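Local coordinates for protein alpha,alpha-trehalose-phosphate synthase (UDP-forming) (Burkholderia xenovorans, PDB 5HXA) that belongs to glycosyltransferase family 20 and probably adopts the two-domain GT-B architecture, at residues G263-M268 / Q360-Y365; S301-A306 / P341-N346. All blocks are in the same frame, centred on the assembly; numbering follows the deposited sequence. Where two conformers were deposited one is given.

Interaction 1 (G263-M268 / Q360-Y365); sequences GRKLIM and QSQVGY
Gln362 OE1 is gripped from two directions, by the backbone N-H of Leu266 and by a water. The Leu266 N to Gln362 OE1 bond measures 2.9 Å, the donor lying in the plane of the side-chain carbonyl, while the water also donates to Arg264 O and so bridges Arg264 and Gln362. Gln362 reaches this position because its chain bends at chi2 (73°), which turns the amide toward the edge of strand 265-268, near its start; its CG meanwhile rests 3.8 Å from Lys265 CD, the two side chains crossing at about a right angle. From here the backbones take over as neighbouring parallel strands in the Rossmann-like sheet of a GT-B domain. Val363 N donates to Leu266 O, Met268 N to Val363 O at 2.9 Å in a nearly straight bond (N-H...O 170°), and Tyr365 N to Met268 O. On one face, Ile267 and Val363 run next to each other, with Ile267 CG1 4.0 Å from Val363 CB, and Ile267 CG2 packs 3.6 Å from Tyr365 CB; helix 415-426 lies against Val363 and Tyr365. On the other face, Ser361 OG nestles among Leu266 CD2 (3.3 Å), Met268 CB and Met268 CE. Met268 folds its methyl back to that hydroxyl by bending at chi2 and chi3, and the buried Ser361 OG is hydrogen-bonded to Leu357 O.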
loop_
_atom_site.group_PDB
_atom_site.type_symbol
_atom_site.label_atom_id
_atom_site.label_comp_id
_atom_site.label_asym_id
_atom_site.label_seq_id
_atom_site.Cartn_x
_atom_site.Cartn_y
_atom_site.Cartn_z
ATOM N N GLY A 263 26.634 -18.112 28.385
ATOM C CA GLY A 263 26.796 -19.198 27.443
ATOM C C GLY A 263 25.915 -19.118 26.217
ATOM O O GLY A 263 25.910 -20.059 25.409
ATOM N N ARG A 264 25.158 -18.039 26.052
ATOM C CA ARG A 264 24.281 -17.879 24.905
ATOM C C ARG A 264 24.501 -16.510 24.285
ATOM O O ARG A 264 24.858 -15.552 24.972
ATOM C CB ARG A 264 22.797 -18.038 25.289
ATOM C CG ARG A 264 22.433 -19.421 25.827
ATOM C CD ARG A 264 20.923 -19.641 25.778
ATOM N NE ARG A 264 20.178 -18.538 26.381
ATOM C CZ ARG A 264 19.772 -18.516 27.647
ATOM N NH1 ARG A 264 20.030 -19.543 28.448
ATOM N NH2 ARG A 264 19.100 -17.469 28.109
ATOM N N LYS A 265 24.286 -16.432 22.977
ATOM C CA LYS A 265 24.261 -15.146 22.299
ATOM C C LYS A 265 22.869 -14.544 22.428
ATOM O O LYS A 265 21.878 -15.269 22.489
ATOM C CB LYS A 265 24.626 -15.308 20.827
ATOM C CG LYS A 265 25.969 -15.979 20.613
ATOM C CD LYS A 265 27.036 -14.960 20.373
ATOM C CE LYS A 265 28.307 -15.616 19.840
ATOM N NZ LYS A 265 29.249 -14.606 19.309
ATOM N N LEU A 266 22.802 -13.213 22.436
ATOM C CA LEU A 266 21.567 -12.468 22.671
ATOM C C LEU A 266 21.193 -11.650 21.439
ATOM O O LEU A 266 21.979 -10.808 20.989
ATOM C CB LEU A 266 21.730 -11.549 23.886
ATOM C CG LEU A 266 20.655 -10.499 24.173
ATOM C CD1 LEU A 266 19.303 -11.172 24.349
ATOM C CD2 LEU A 266 21.037 -9.695 25.422
ATOM N N ILE A 267 19.993 -11.883 20.908
ATOM C CA ILE A 267 19.407 -11.040 19.868
ATOM C C ILE A 267 18.402 -10.121 20.543
ATOM O O ILE A 267 17.481 -10.592 21.212
ATOM C CB ILE A 267 18.718 -11.867 18.773
ATOM C CG1 ILE A 267 19.675 -12.899 18.171
ATOM C CG2 ILE A 267 18.181 -10.934 17.674
ATOM C CD1 ILE A 267 18.964 -13.912 17.255
ATOM N N MET A 268 18.573 -8.817 20.384
ATOM C CA MET A 268 17.747 -7.847 21.083
ATOM C C MET A 268 16.860 -7.114 20.084
ATOM O O MET A 268 17.339 -6.617 19.059
ATOM C CB MET A 268 18.623 -6.863 21.862
ATOM C CG MET A 268 17.861 -5.729 22.486
ATOM S SD MET A 268 16.844 -6.349 23.838
ATOM C CE MET A 268 18.112 -6.776 25.028
ATOM N N GLN A 360 24.879 -5.061 25.799
ATOM C CA GLN A 360 25.031 -6.473 26.146
ATOM C C GLN A 360 24.617 -7.418 25.023
ATOM O O GLN A 360 24.811 -8.627 25.164
ATOM C CB GLN A 360 24.203 -6.809 27.400
ATOM C CG GLN A 360 24.775 -6.226 28.667
ATOM C CD GLN A 360 26.195 -6.686 28.899
ATOM O OE1 GLN A 360 26.481 -7.887 28.854
ATOM N NE2 GLN A 360 27.104 -5.735 29.106
ATOM N N SER A 361 24.057 -6.907 23.928
ATOM C CA SER A 361 23.406 -7.737 22.920
ATOM C C SER A 361 24.292 -7.905 21.691
ATOM O O SER A 361 24.702 -6.914 21.078
ATOM C CB SER A 361 22.069 -7.122 22.502
ATOM O OG SER A 361 21.246 -6.876 23.640
ATOM N N GLN A 362 24.527 -9.160 21.301
ATOM C CA GLN A 362 25.372 -9.446 20.140
ATOM C C GLN A 362 24.698 -9.124 18.811
ATOM O O GLN A 362 25.402 -8.916 17.814
ATOM C CB GLN A 362 25.802 -10.918 20.130
ATOM C CG GLN A 362 26.865 -11.273 21.174
ATOM C CD GLN A 362 26.325 -11.313 22.601
ATOM O OE1 GLN A 362 25.176 -11.688 22.848
ATOM N NE2 GLN A 362 27.157 -10.909 23.545
ATOM N N VAL A 363 23.368 -9.104 18.750
ATOM C CA VAL A 363 22.647 -8.767 17.520
ATOM C C VAL A 363 21.559 -7.767 17.862
ATOM O O VAL A 363 20.839 -7.953 18.848
ATOM C CB VAL A 363 22.027 -10.004 16.840
ATOM C CG1 VAL A 363 21.309 -9.592 15.524
ATOM C CG2 VAL A 363 23.100 -11.062 16.558
ATOM N N GLY A 364 21.460 -6.697 17.072
ATOM C CA GLY A 364 20.354 -5.761 17.173
ATOM C C GLY A 364 19.425 -6.006 15.999
ATOM O O GLY A 364 19.840 -5.922 14.846
ATOM N N TYR A 365 18.177 -6.348 16.305
ATOM C CA TYR A 365 17.227 -6.907 15.333
ATOM C C TYR A 365 16.146 -5.857 15.107
ATOM O O TYR A 365 15.184 -5.766 15.872
ATOM C CB TYR A 365 16.670 -8.227 15.885
ATOM C CG TYR A 365 15.875 -9.134 14.952
ATOM C CD1 TYR A 365 15.858 -8.954 13.562
ATOM C CD2 TYR A 365 15.141 -10.187 15.485
ATOM C CE1 TYR A 365 15.111 -9.829 12.737
ATOM C CE2 TYR A 365 14.421 -11.053 14.690
ATOM C CZ TYR A 365 14.400 -10.874 13.332
ATOM O OH TYR A 365 13.656 -11.764 12.602
HETATM O O HOH W 1 24.987 -12.765 25.674
#

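Interaction 2 (S301-A306 / P341-N346); sequences SLVQIA and PIQYLN
Val303 and Gln343 face each other as a parallel bridge, and Gln343 shows how one side chain can meet apolar and polar neighbours in turn. Its CB sits 4.1 Å from Val303 CG2 and 4.0 Å from Leu302 O. Beyond CG, placed beside the backbone N by chi1 of -73°, the chain runs extended (chi2 -179°), carrying the amide out from the face of the sheet and somewhat toward strand 301-305. There NE2 approaches a water that also contacts Ser301 OG, a bridge that is doubtful because the amide-water distance is unusually short. Further along the same face, Val303 CG1 meets Leu345 CD1 at 4.0 Å. On the opposite face Leu302 CD2 lies alongside Ile342 CG1, and Ala306 CB approaches Tyr344 CE1 obliquely; the Tyr344 hydroxyl bonds to Glu324 of helix 314-334. That helix links strands 300-305 and 342-345 in a beta-alpha-beta unit, whose parallel strands are joined by alternating backbone bonds from Leu302 N to Pro341 O (2.9 Å) through to Ala306 N to Leu345 O (2.9 Å). Gln304 turns its amide away from strand 342-345, toward strand 265-270: NE2 returns to Ile305 O, approaching above the carbonyl plane, while OE1 bonds to Ser269. Regular backbone bonding thus holds the strands in register, while the buried amide of Gln304 is met by Ile305 O and the Ser269 hydroxyl.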
loop_
_atom_site.group_PDB
_atom_site.type_symbol
_atom_site.label_atom_id
_atom_site.label_comp_id
_atom_site.label_asym_id
_atom_site.label_seq_id
_atom_site.Cartn_x
_atom_site.Cartn_y
_atom_site.Cartn_z
ATOM N N SER A 301 19.174 -16.641 22.344
ATOM C CA SER A 301 17.820 -16.264 22.713
ATOM C C SER A 301 17.451 -14.953 22.046
ATOM O O SER A 301 18.307 -14.105 21.772
ATOM C CB SER A 301 17.655 -16.104 24.229
ATOM O OG SER A 301 18.085 -17.263 24.910
ATOM N N LEU A 302 16.159 -14.788 21.809
ATOM C CA LEU A 302 15.602 -13.536 21.325
ATOM C C LEU A 302 14.886 -12.850 22.478
ATOM O O LEU A 302 13.926 -13.397 23.028
ATOM C CB LEU A 302 14.633 -13.786 20.173
ATOM C CG LEU A 302 13.805 -12.588 19.721
ATOM C CD1 LEU A 302 14.719 -11.475 19.149
ATOM C CD2 LEU A 302 12.778 -13.053 18.694
ATOM N N VAL A 303 15.334 -11.650 22.837
ATOM C CA VAL A 303 14.593 -10.821 23.776
ATOM C C VAL A 303 13.821 -9.793 22.962
ATOM O O VAL A 303 14.407 -9.071 22.146
ATOM C CB VAL A 303 15.518 -10.149 24.804
ATOM C CG1 VAL A 303 14.748 -9.091 25.586
ATOM C CG2 VAL A 303 16.074 -11.197 25.776
ATOM N N GLN A 304 12.504 -9.755 23.149
ATOM C CA GLN A 304 11.646 -8.741 22.544
ATOM C C GLN A 304 11.076 -7.897 23.666
ATOM O O GLN A 304 10.284 -8.390 24.477
ATOM C CB GLN A 304 10.505 -9.354 21.733
ATOM C CG GLN A 304 9.498 -8.287 21.265
ATOM C CD GLN A 304 10.085 -7.435 20.136
ATOM O OE1 GLN A 304 10.512 -7.968 19.113
ATOM N NE2 GLN A 304 10.137 -6.119 20.335
ATOM N N ILE A 305 11.468 -6.631 23.708
ATOM C CA ILE A 305 10.867 -5.648 24.596
ATOM C C ILE A 305 9.841 -4.874 23.782
ATOM O O ILE A 305 10.172 -4.305 22.735
ATOM C CB ILE A 305 11.936 -4.720 25.194
ATOM C CG1 ILE A 305 12.872 -5.545 26.092
ATOM C CG2 ILE A 305 11.283 -3.587 25.963
ATOM C CD1 ILE A 305 14.178 -4.848 26.410
ATOM N N ALA A 306 8.591 -4.861 24.245
ATOM C CA ALA A 306 7.506 -4.212 23.510
ATOM C C ALA A 306 6.676 -3.428 24.507
ATOM O O ALA A 306 5.721 -3.951 25.094
ATOM C CB ALA A 306 6.653 -5.230 22.747
ATOM N N PRO A 341 13.284 -19.905 24.110
ATOM C CA PRO A 341 13.833 -19.251 22.902
ATOM C C PRO A 341 13.516 -17.767 22.781
ATOM O O PRO A 341 14.406 -16.978 22.448
ATOM C CB PRO A 341 13.190 -20.058 21.759
ATOM C CG PRO A 341 13.030 -21.434 22.343
ATOM C CD PRO A 341 12.609 -21.178 23.788
ATOM N N ILE A 342 12.268 -17.371 23.012
ATOM C CA ILE A 342 11.823 -15.984 22.887
ATOM C C ILE A 342 11.407 -15.494 24.268
ATOM O O ILE A 342 10.450 -16.013 24.854
ATOM C CB ILE A 342 10.650 -15.844 21.902
ATOM C CG1 ILE A 342 11.061 -16.312 20.499
ATOM C CG2 ILE A 342 10.130 -14.396 21.898
ATOM C CD1 ILE A 342 9.916 -16.214 19.467
ATOM N N GLN A 343 12.113 -14.500 24.781
ATOM C CA GLN A 343 11.749 -13.851 26.029
ATOM C C GLN A 343 11.048 -12.555 25.678
ATOM O O GLN A 343 11.694 -11.580 25.287
ATOM C CB GLN A 343 12.971 -13.579 26.900
ATOM C CG GLN A 343 13.554 -14.814 27.538
ATOM C CD GLN A 343 14.737 -14.462 28.390
ATOM O OE1 GLN A 343 14.606 -13.779 29.410
ATOM N NE2 GLN A 343 15.904 -14.889 27.964
ATOM N N TYR A 344 9.737 -12.546 25.835
ATOM C CA TYR A 344 8.896 -11.418 25.471
ATOM C C TYR A 344 8.538 -10.653 26.736
ATOM O O TYR A 344 8.054 -11.246 27.705
ATOM C CB TYR A 344 7.644 -11.936 24.760
ATOM C CG TYR A 344 6.476 -10.978 24.652
ATOM C CD1 TYR A 344 6.535 -9.863 23.821
ATOM C CD2 TYR A 344 5.296 -11.214 25.357
ATOM C CE1 TYR A 344 5.445 -8.991 23.708
ATOM C CE2 TYR A 344 4.203 -10.353 25.254
ATOM C CZ TYR A 344 4.286 -9.249 24.422
ATOM O OH TYR A 344 3.206 -8.404 24.321
ATOM N N LEU A 345 8.795 -9.341 26.738
ATOM C CA LEU A 345 8.547 -8.500 27.908
ATOM C C LEU A 345 7.742 -7.279 27.489
ATOM O O LEU A 345 8.178 -6.503 26.630
ATOM C CB LEU A 345 9.859 -8.063 28.580
ATOM C CG LEU A 345 10.746 -9.157 29.187
ATOM C CD1 LEU A 345 11.703 -9.673 28.151
ATOM C CD2 LEU A 345 11.518 -8.613 30.373
ATOM N N ASN A 346 6.585 -7.103 28.110
ATOM C CA ASN A 346 5.676 -6.008 27.792
ATOM C C ASN A 346 5.840 -4.924 28.857
ATOM O O ASN A 346 5.036 -4.771 29.771
ATOM C CB ASN A 346 4.239 -6.539 27.700
ATOM C CG ASN A 346 3.255 -5.497 27.227
ATOM O OD1 ASN A 346 2.087 -5.512 27.610
ATOM N ND2 ASN A 346 3.718 -4.585 26.382
HETATM O O HOH W 2 16.264 -17.167 26.890
#

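How the interactions relate
Both contacts belong to one six-stranded parallel sheet and lie on the same side of the chain's centre, about 11 Å apart between centres. Across that sheet the order is 342-345, 300-305, 265-270, 363-366, so the two pairings are separated by one more, that of 300-305 with 265-270: Ile267 probably bonds through its N to Ser301 O and through its O to Val303 N. Along the chain, interaction 2 is nested within the loop closed by interaction 1. The sheet therefore grows outward from strand 265-270 to the edge strand 342-345 before the chain returns to add 363-366 on the other side, a switch in the side of growth, as in Rossmann-like folds; both contacts thus help build the core sheet of one GT-B domain.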